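Long-range contacts in putative poly(3-hydroxybutyrate) depolymerase LpqC (Bordetella parapertussis 12822, PDB 3D0K), which probably hydrolyses ester bonds, as expected of a putative poly(3-hydroxybutyrate) depolymerase: residues 98-106 / 149-157; 163-173 / 206-216. All coordinates share one frame; numbering follows the deposited sequence.

Contacts 1 and 2 sit on consecutive elements of the chain: helix 149-160 carries one side of contact 1, and strand 168-172, which follows it, carries one side of contact 2. Their centres are about 14 Å apart, yet they touch where the helix lies on the sheet. G151 O lies 3.6 Å from A171 CB, and L157 CD2 reaches F166 CE1 at 3.8 Å, with V154 packed on V169 between them. Both approach the probable Ser-His-Asp triad: contact 1 begins its helix at A149, just after the presumed nucleophile S148, while contact 2 ends at D216, the presumed acid.

Contact 1 (98-106 / 149-157); sequences VESYNNGRA and AGGQFVHRL. With SO4 (sulfate ion), chain I; SO4 (sulfate ion), chain E.
Y101 lies across the first turn of helix 149-160, and its side chain can be followed outward from CB. The chi1 of 178° sets CG opposite the backbone N, which carries the ring along the helix from A149 to F153. On one flank Y101 CD1 and CE1 run beside the F153 ring, CE1 coming 3.4 Å from F153 CD2. On the other, Y101 CE2 rests 3.9 Å from A149 CB. The rings of Y101 and F153 are tilted by 29° and slid so far apart, with centroids 5.0 Å from each other, that they hardly overlap. At the tip, Y101 OH passes 3.4 Å from G150 CA. That hydroxyl also hydrogen-bonds to H61 O, which ties down the end of the ring. The backbone joins in, for Y101 O approaches the edge of the F153 ring, near its plane.

One turn further along the helix, R156 takes over. Its chain is extended from CG to NE, and R156 NH1 makes a weak, nearly straight hydrogen bond of 3.3 Å to N102 O. R156 NH1 also gives a 2.9 Å bond to Q152 OE1, which it meets on a lone pair in the amide plane; this bond is bent, and OE1 is tilted out of the guanidinium plane. R156 NE is taken by T178 OG1. A water accepts from N103 ND2 and donates weakly to Q152 OE1. Q152 thus faces two ways, since its NE2 donates at 2.8 Å to O1 of the chain E sulfate, probably from the crystallisation liquor. A149 N also lies close to that oxygen, so the sulfate sits at the N-terminal end of the helix, next to the presumed nucleophile S148. A loop packed against the helix that leaves a GxSxG nucleophile elbow is in keeping with the alpha/beta-hydrolase fold.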
loop_
_atom_site.group_PDB
_atom_site.type_symbol
_atom_site.label_atom_id
_atom_site.label_comp_id
_atom_site.label_asym_id
_atom_site.label_seq_id
_atom_site.Cartn_x
_atom_site.Cartn_y
_atom_site.Cartn_z
ATOM N N VAL A 98 -9.274 -1.175 12.212
ATOM C CA VAL A 98 -9.010 -0.274 11.098
ATOM C C VAL A 98 -8.362 1.050 11.589
ATOM O O VAL A 98 -7.667 1.697 10.822
ATOM C CB VAL A 98 -10.294 0.003 10.260
ATOM C CG1 VAL A 98 -10.869 -1.328 9.696
ATOM C CG2 VAL A 98 -11.337 0.795 11.056
ATOM N N GLU A 99 -8.586 1.439 12.856
ATOM C CA GLU A 99 -8.016 2.691 13.370
ATOM C C GLU A 99 -6.486 2.698 13.319
ATOM O O GLU A 99 -5.875 3.740 13.018
ATOM C CB GLU A 99 -8.543 3.021 14.797
ATOM C CG GLU A 99 -10.066 3.352 14.804
ATOM C CD GLU A 99 -10.975 2.094 14.860
ATOM O OE1 GLU A 99 -12.192 2.312 15.034
ATOM O OE2 GLU A 99 -10.504 0.912 14.795
ATOM N N SER A 100 -5.859 1.538 13.588
ATOM C CA SER A 100 -4.407 1.495 13.725
ATOM C C SER A 100 -3.722 1.164 12.424
ATOM O O SER A 100 -2.546 1.527 12.233
ATOM C CB SER A 100 -3.968 0.427 14.752
ATOM O OG SER A 100 -4.655 0.585 15.995
ATOM N N TYR A 101 -4.391 0.391 11.579
ATOM C CA TYR A 101 -3.751 -0.049 10.359
ATOM C C TYR A 101 -4.295 0.745 9.144
ATOM O O TYR A 101 -3.634 1.664 8.687
ATOM C CB TYR A 101 -3.907 -1.583 10.152
ATOM C CG TYR A 101 -3.284 -2.056 8.827
ATOM C CD1 TYR A 101 -1.944 -1.768 8.533
ATOM C CD2 TYR A 101 -4.024 -2.830 7.908
ATOM C CE1 TYR A 101 -1.360 -2.220 7.352
ATOM C CE2 TYR A 101 -3.437 -3.287 6.676
ATOM C CZ TYR A 101 -2.094 -2.963 6.431
ATOM O OH TYR A 101 -1.520 -3.393 5.242
ATOM N N ASN A 102 -5.473 0.354 8.630
ATOM C CA ASN A 102 -6.142 1.094 7.545
ATOM C C ASN A 102 -6.049 2.641 7.657
ATOM O O ASN A 102 -5.812 3.326 6.647
ATOM C CB ASN A 102 -7.650 0.784 7.437
ATOM C CG ASN A 102 -8.015 -0.677 7.433
ATOM O OD1 ASN A 102 -9.012 -1.066 6.743
ATOM N ND2 ASN A 102 -7.324 -1.488 8.231
ATOM N N ASN A 103 -6.370 3.181 8.840
ATOM C CA ASN A 103 -6.487 4.626 9.085
ATOM C C ASN A 103 -5.211 5.267 9.662
ATOM O O ASN A 103 -5.195 6.484 9.984
ATOM C CB ASN A 103 -7.665 4.967 10.038
ATOM C CG ASN A 103 -9.032 4.412 9.569
ATOM O OD1 ASN A 103 -10.047 4.512 10.308
ATOM N ND2 ASN A 103 -9.071 3.817 8.390
ATOM N N GLY A 104 -4.150 4.471 9.797
ATOM C CA GLY A 104 -2.813 5.060 10.068
ATOM C C GLY A 104 -2.597 5.623 11.492
ATOM O O GLY A 104 -1.645 6.371 11.718
ATOM N N ARG A 105 -3.453 5.269 12.440
ATOM C CA ARG A 105 -3.386 5.875 13.806
ATOM C C ARG A 105 -3.318 7.430 13.717
ATOM O O ARG A 105 -2.451 8.058 14.347
ATOM C CB ARG A 105 -2.147 5.347 14.583
ATOM C CG ARG A 105 -2.389 4.151 15.424
ATOM C CD ARG A 105 -1.231 3.767 16.356
ATOM N NE ARG A 105 -1.280 4.542 17.563
ATOM C CZ ARG A 105 -0.349 5.404 17.963
ATOM N NH1 ARG A 105 -0.536 6.091 19.079
ATOM N NH2 ARG A 105 0.759 5.580 17.263
ATOM N N ALA A 106 -4.175 8.018 12.874
ATOM C CA ALA A 106 -4.127 9.449 12.568
ATOM C C ALA A 106 -4.541 10.305 13.782
ATOM O O ALA A 106 -4.216 11.498 13.856
ATOM C CB ALA A 106 -5.001 9.771 11.412
ATOM N N ALA A 149 -7.490 -3.917 2.813
ATOM C CA ALA A 149 -7.088 -2.954 3.873
ATOM C C ALA A 149 -5.735 -2.318 3.578
ATOM O O ALA A 149 -5.479 -1.167 3.960
ATOM C CB ALA A 149 -7.052 -3.602 5.298
ATOM N N GLY A 150 -4.860 -3.079 2.920
ATOM C CA GLY A 150 -3.541 -2.570 2.613
ATOM C C GLY A 150 -3.643 -1.616 1.402
ATOM O O GLY A 150 -2.818 -0.768 1.251
ATOM N N GLY A 151 -4.663 -1.751 0.537
ATOM C CA GLY A 151 -4.859 -0.755 -0.543
ATOM C C GLY A 151 -5.493 0.520 0.098
ATOM O O GLY A 151 -5.239 1.649 -0.368
ATOM N N GLN A 152 -6.295 0.354 1.159
ATOM C CA GLN A 152 -6.690 1.551 1.981
ATOM C C GLN A 152 -5.424 2.247 2.551
ATOM O O GLN A 152 -5.263 3.454 2.414
ATOM C CB GLN A 152 -7.600 1.173 3.104
ATOM C CG GLN A 152 -8.927 0.592 2.654
ATOM C CD GLN A 152 -9.854 0.395 3.828
ATOM O OE1 GLN A 152 -9.851 1.195 4.735
ATOM N NE2 GLN A 152 -10.686 -0.659 3.790
ATOM N N PHE A 153 -4.536 1.465 3.164
ATOM C CA PHE A 153 -3.278 1.984 3.729
ATOM C C PHE A 153 -2.449 2.741 2.688
ATOM O O PHE A 153 -1.992 3.854 2.952
ATOM C CB PHE A 153 -2.517 0.768 4.284
ATOM C CG PHE A 153 -1.209 1.068 4.989
ATOM C CD1 PHE A 153 -0.016 1.217 4.255
ATOM C CD2 PHE A 153 -1.152 1.077 6.388
ATOM C CE1 PHE A 153 1.182 1.435 4.902
ATOM C CE2 PHE A 153 0.092 1.264 7.044
ATOM C CZ PHE A 153 1.235 1.420 6.293
ATOM N N VAL A 154 -2.254 2.132 1.516
ATOM C CA VAL A 154 -1.396 2.719 0.500
ATOM C C VAL A 154 -1.908 4.074 -0.025
ATOM O O VAL A 154 -1.121 5.030 -0.137
ATOM C CB VAL A 154 -1.126 1.690 -0.630
ATOM C CG1 VAL A 154 -0.578 2.349 -1.931
ATOM C CG2 VAL A 154 -0.227 0.572 -0.107
ATOM N N HIS A 155 -3.213 4.173 -0.340
ATOM C CA HIS A 155 -3.710 5.467 -0.891
ATOM C C HIS A 155 -3.752 6.565 0.165
ATOM O O HIS A 155 -3.555 7.734 -0.154
ATOM C CB HIS A 155 -5.036 5.356 -1.685
ATOM C CG HIS A 155 -6.270 5.224 -0.844
ATOM N ND1 HIS A 155 -7.076 6.303 -0.531
ATOM C CD2 HIS A 155 -6.904 4.128 -0.360
ATOM C CE1 HIS A 155 -8.128 5.877 0.168
ATOM N NE2 HIS A 155 -8.021 4.569 0.320
ATOM N N ARG A 156 -3.908 6.162 1.420
ATOM C CA ARG A 156 -3.927 7.128 2.538
ATOM C C ARG A 156 -2.477 7.519 2.866
ATOM O O ARG A 156 -2.239 8.629 3.285
ATOM C CB ARG A 156 -4.602 6.542 3.760
ATOM C CG ARG A 156 -6.114 6.381 3.496
ATOM C CD ARG A 156 -6.891 5.884 4.691
ATOM N NE ARG A 156 -8.285 5.741 4.209
ATOM C CZ ARG A 156 -9.122 4.749 4.495
ATOM N NH1 ARG A 156 -8.782 3.782 5.340
ATOM N NH2 ARG A 156 -10.345 4.736 3.950
ATOM N N LEU A 157 -1.543 6.596 2.659
ATOM C CA LEU A 157 -0.123 6.897 2.761
ATOM C C LEU A 157 0.221 7.988 1.721
ATOM O O LEU A 157 0.867 9.017 2.030
ATOM C CB LEU A 157 0.684 5.608 2.540
ATOM C CG LEU A 157 2.223 5.707 2.591
ATOM C CD1 LEU A 157 2.843 4.363 2.916
ATOM C CD2 LEU A 157 2.905 6.312 1.313
HETATM S S SO4 I . -12.303 -3.355 12.943
HETATM O O1 SO4 I . -13.405 -3.208 11.982
HETATM O O2 SO4 I . -11.686 -2.047 13.185
HETATM O O3 SO4 I . -12.869 -3.935 14.170
HETATM O O4 SO4 I . -11.319 -4.295 12.390
HETATM S S SO4 E . -11.273 -4.095 3.014
HETATM O O1 SO4 E . -10.364 -3.123 2.403
HETATM O O2 SO4 E . -11.942 -3.399 4.123
HETATM O O3 SO4 E . -12.296 -4.610 2.150
HETATM O O4 SO4 E . -10.578 -5.163 3.702
HETATM O O HOH W 1 -11.228 2.380 7.554
#

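Contact 2 (163-173 / 206-216)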
loop_
_atom_site.group_PDB
_atom_site.type_symbol
_atom_site.label_atom_id
_atom_site.label_comp_id
_atom_site.label_asym_id
_atom_site.label_seq_id
_atom_site.Cartn_x
_atom_site.Cartn_y
_atom_site.Cartn_z
ATOM N N HIS A 163 6.332 11.773 -1.285
ATOM C CA HIS A 163 6.344 10.754 -2.341
ATOM C C HIS A 163 7.728 10.354 -2.826
ATOM O O HIS A 163 7.857 9.360 -3.561
ATOM C CB HIS A 163 5.507 11.183 -3.532
ATOM C CG HIS A 163 4.060 11.342 -3.208
ATOM N ND1 HIS A 163 3.228 12.132 -3.965
ATOM C CD2 HIS A 163 3.319 10.912 -2.144
ATOM C CE1 HIS A 163 2.015 12.129 -3.432
ATOM N NE2 HIS A 163 2.035 11.394 -2.329
ATOM N N ALA A 164 8.740 11.108 -2.403
ATOM C CA ALA A 164 10.126 10.878 -2.865
ATOM C C ALA A 164 10.643 9.419 -2.824
ATOM O O ALA A 164 11.307 8.993 -3.784
ATOM C CB ALA A 164 11.172 11.912 -2.197
ATOM N N PRO A 165 10.334 8.643 -1.755
ATOM C CA PRO A 165 10.844 7.276 -1.724
ATOM C C PRO A 165 10.251 6.327 -2.801
ATOM O O PRO A 165 10.827 5.273 -3.032
ATOM C CB PRO A 165 10.437 6.794 -0.325
ATOM C CG PRO A 165 10.229 8.061 0.479
ATOM C CD PRO A 165 9.604 8.964 -0.510
ATOM N N PHE A 166 9.130 6.686 -3.429
ATOM C CA PHE A 166 8.358 5.730 -4.218
ATOM C C PHE A 166 8.384 5.979 -5.719
ATOM O O PHE A 166 7.982 7.052 -6.193
ATOM C CB PHE A 166 6.899 5.681 -3.719
ATOM C CG PHE A 166 6.805 5.522 -2.225
ATOM C CD1 PHE A 166 6.530 6.632 -1.403
ATOM C CD2 PHE A 166 7.058 4.288 -1.644
ATOM C CE1 PHE A 166 6.464 6.483 -0.025
ATOM C CE2 PHE A 166 7.018 4.110 -0.247
ATOM C CZ PHE A 166 6.707 5.218 0.567
ATOM N N HIS A 167 8.866 4.983 -6.454
ATOM C CA HIS A 167 8.877 5.006 -7.931
ATOM C C HIS A 167 7.521 4.663 -8.603
ATOM O O HIS A 167 7.154 5.216 -9.663
ATOM C CB HIS A 167 9.929 4.023 -8.409
ATOM C CG HIS A 167 9.961 3.842 -9.889
ATOM N ND1 HIS A 167 10.481 4.793 -10.745
ATOM C CD2 HIS A 167 9.534 2.816 -10.670
ATOM C CE1 HIS A 167 10.374 4.359 -11.992
ATOM N NE2 HIS A 167 9.798 3.163 -11.970
ATOM N N ALA A 168 6.782 3.751 -7.983
ATOM C CA ALA A 168 5.466 3.327 -8.490
ATOM C C ALA A 168 4.645 2.889 -7.313
ATOM O O ALA A 168 5.191 2.343 -6.335
ATOM C CB ALA A 168 5.608 2.154 -9.486
ATOM N N VAL A 169 3.322 3.092 -7.396
ATOM C CA VAL A 169 2.402 2.824 -6.304
ATOM C C VAL A 169 1.077 2.324 -6.914
ATOM O O VAL A 169 0.533 2.920 -7.848
ATOM C CB VAL A 169 2.097 4.079 -5.431
ATOM C CG1 VAL A 169 1.066 3.725 -4.302
ATOM C CG2 VAL A 169 3.432 4.656 -4.823
ATOM N N THR A 170 0.621 1.206 -6.388
ATOM C CA THR A 170 -0.643 0.588 -6.773
ATOM C C THR A 170 -1.486 0.232 -5.545
ATOM O O THR A 170 -1.028 -0.474 -4.637
ATOM C CB THR A 170 -0.380 -0.662 -7.574
ATOM O OG1 THR A 170 0.252 -0.298 -8.795
ATOM C CG2 THR A 170 -1.722 -1.405 -7.872
ATOM N N ALA A 171 -2.753 0.684 -5.547
ATOM C CA ALA A 171 -3.662 0.296 -4.505
ATOM C C ALA A 171 -4.697 -0.622 -5.143
ATOM O O ALA A 171 -5.349 -0.253 -6.114
ATOM C CB ALA A 171 -4.348 1.530 -3.882
ATOM N N ALA A 172 -4.796 -1.843 -4.644
ATOM C CA ALA A 172 -5.579 -2.837 -5.315
ATOM C C ALA A 172 -6.841 -3.184 -4.488
ATOM O O ALA A 172 -6.726 -3.525 -3.306
ATOM C CB ALA A 172 -4.709 -4.092 -5.553
ATOM N N ASN A 173 -8.021 -3.153 -5.093
ATOM C CA ASN A 173 -9.278 -3.486 -4.343
ATOM C C ASN A 173 -9.389 -2.894 -2.922
ATOM O O ASN A 173 -9.728 -3.622 -2.000
ATOM C CB ASN A 173 -9.536 -5.034 -4.247
ATOM C CG ASN A 173 -9.695 -5.694 -5.618
ATOM O OD1 ASN A 173 -10.088 -5.031 -6.582
ATOM N ND2 ASN A 173 -9.301 -6.992 -5.728
ATOM N N TYR A 206 0.417 12.382 -8.657
ATOM C CA TYR A 206 1.220 11.168 -8.631
ATOM C C TYR A 206 0.600 10.128 -9.573
ATOM O O TYR A 206 -0.625 9.980 -9.603
ATOM C CB TYR A 206 1.353 10.615 -7.198
ATOM C CG TYR A 206 2.478 9.544 -7.147
ATOM C CD1 TYR A 206 2.211 8.227 -7.488
ATOM C CD2 TYR A 206 3.807 9.889 -6.812
ATOM C CE1 TYR A 206 3.198 7.268 -7.495
ATOM C CE2 TYR A 206 4.821 8.918 -6.805
ATOM C CZ TYR A 206 4.494 7.598 -7.144
ATOM O OH TYR A 206 5.476 6.620 -7.127
ATOM N N PRO A 207 1.428 9.406 -10.346
ATOM C CA PRO A 207 0.846 8.365 -11.237
ATOM C C PRO A 207 0.423 7.057 -10.525
ATOM O O PRO A 207 0.854 5.955 -10.912
ATOM C CB PRO A 207 1.967 8.123 -12.250
ATOM C CG PRO A 207 3.236 8.273 -11.391
ATOM C CD PRO A 207 2.897 9.519 -10.509
HETATM N N MSE A 208 -0.418 7.173 -9.512
HETATM C CA MSE A 208 -0.839 6.028 -8.748
HETATM C C MSE A 208 -1.749 5.180 -9.617
HETATM O O MSE A 208 -2.569 5.750 -10.293
HETATM C CB MSE A 208 -1.669 6.522 -7.523
HETATM C CG MSE A 208 -2.120 5.341 -6.688
HETATM SE SE MSE A 208 -2.793 6.038 -4.942
HETATM C CE MSE A 208 -1.239 7.144 -4.689
ATOM N N THR A 209 -1.622 3.841 -9.577
ATOM C CA THR A 209 -2.585 2.924 -10.219
ATOM C C THR A 209 -3.612 2.504 -9.167
ATOM O O THR A 209 -3.271 2.061 -8.053
ATOM C CB THR A 209 -1.897 1.643 -10.763
ATOM O OG1 THR A 209 -0.864 2.016 -11.666
ATOM C CG2 THR A 209 -2.875 0.721 -11.490
ATOM N N ILE A 210 -4.878 2.618 -9.542
ATOM C CA ILE A 210 -5.932 2.003 -8.794
ATOM C C ILE A 210 -6.231 0.728 -9.517
ATOM O O ILE A 210 -6.675 0.768 -10.681
ATOM C CB ILE A 210 -7.166 2.885 -8.750
ATOM C CG1 ILE A 210 -6.797 4.243 -8.096
ATOM C CG2 ILE A 210 -8.329 2.120 -8.090
ATOM C CD1 ILE A 210 -7.831 5.376 -8.580
ATOM N N LEU A 211 -5.944 -0.417 -8.873
ATOM C CA LEU A 211 -6.096 -1.704 -9.566
ATOM C C LEU A 211 -7.362 -2.376 -9.036
ATOM O O LEU A 211 -7.450 -2.693 -7.826
ATOM C CB LEU A 211 -4.905 -2.602 -9.345
ATOM C CG LEU A 211 -4.659 -3.843 -10.188
ATOM C CD1 LEU A 211 -4.462 -3.529 -11.708
ATOM C CD2 LEU A 211 -3.390 -4.603 -9.684
ATOM N N ALA A 212 -8.324 -2.567 -9.925
ATOM C CA ALA A 212 -9.678 -2.988 -9.505
ATOM C C ALA A 212 -10.130 -4.258 -10.244
ATOM O O ALA A 212 -10.257 -4.249 -11.466
ATOM C CB ALA A 212 -10.682 -1.823 -9.691
ATOM N N GLY A 213 -10.389 -5.342 -9.506
ATOM C CA GLY A 213 -10.920 -6.565 -10.118
ATOM C C GLY A 213 -12.374 -6.347 -10.428
ATOM O O GLY A 213 -13.141 -5.860 -9.572
ATOM N N ASP A 214 -12.792 -6.669 -11.654
ATOM C CA ASP A 214 -14.184 -6.424 -12.039
ATOM C C ASP A 214 -15.183 -7.462 -11.538
ATOM O O ASP A 214 -16.395 -7.333 -11.747
ATOM C CB ASP A 214 -14.326 -6.128 -13.543
ATOM C CG ASP A 214 -14.157 -7.360 -14.438
ATOM O OD1 ASP A 214 -14.086 -8.518 -13.940
ATOM O OD2 ASP A 214 -14.110 -7.145 -15.679
ATOM N N GLN A 215 -14.661 -8.492 -10.883
ATOM C CA GLN A 215 -15.444 -9.460 -10.157
ATOM C C GLN A 215 -15.406 -9.192 -8.625
ATOM O O GLN A 215 -15.914 -10.000 -7.851
ATOM C CB GLN A 215 -14.958 -10.895 -10.465
ATOM C CG GLN A 215 -15.093 -11.325 -11.948
ATOM C CD GLN A 215 -16.498 -11.103 -12.494
ATOM O OE1 GLN A 215 -16.691 -10.271 -13.375
ATOM N NE2 GLN A 215 -17.491 -11.817 -11.939
ATOM N N ASP A 216 -14.842 -8.057 -8.180
ATOM C CA ASP A 216 -14.899 -7.735 -6.741
ATOM C C ASP A 216 -16.220 -7.017 -6.505
ATOM O O ASP A 216 -16.285 -5.782 -6.303
ATOM C CB ASP A 216 -13.666 -6.903 -6.296
ATOM C CG ASP A 216 -13.433 -6.935 -4.783
ATOM O OD1 ASP A 216 -14.351 -7.244 -3.992
ATOM O OD2 ASP A 216 -12.303 -6.634 -4.356
HETATM O O HOH W 2 2.688 4.192 -10.070
HETATM O O HOH W 3 1.701 1.758 -10.491
HETATM O O HOH W 4 -12.434 -3.818 -7.440
#
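This is a parallel strand pairing inside the central sheet, joining 168-172 to 209-213, two neighbours of one beta-alpha-beta unit whose connecting segment includes helix 197-205. T209 N donates to V169 O and A171 N to T209 O, both at 2.9 Å; L211 N to A171 O and N173 N to L211 O follow at 2.8 Å, and the strand axes are 29° from parallel. T170, A172, T209 and L211 share one face, where T170 CG2 touches L211 CB at 3.7 Å and helix 273-286 packs on T170 and L211. A water bridges the hydroxyls of T170 and T209, and V169 O as well.

Y206 bolts the entry end. With CG anti to the backbone N (chi1 -166°), its ring is carried across to 163-169. Y206 OH donates to F166 O at 2.7 Å from above the carbonyl plane, while the ring edge points at the face of H163 in an offset edge-to-face pair. V169 CG2 packs against Y206 CE1.

At the exit end the N173 side chain continues the pairing: G213 N gives a nearly straight 3.0 Å bond to a lone pair of N173 OD1, and a water donates to the same oxygen. The D216 carboxylate stands across the N173 amide, planes at 90°, D216 OD2 3.0 Å from N173 CG. OD2 accepts from H271, and OD1 forms a salt bridge with R237. An acid in the loop after a parallel strand fits the catalytic triad of alpha/beta hydrolases, probably with S148 as nucleophile.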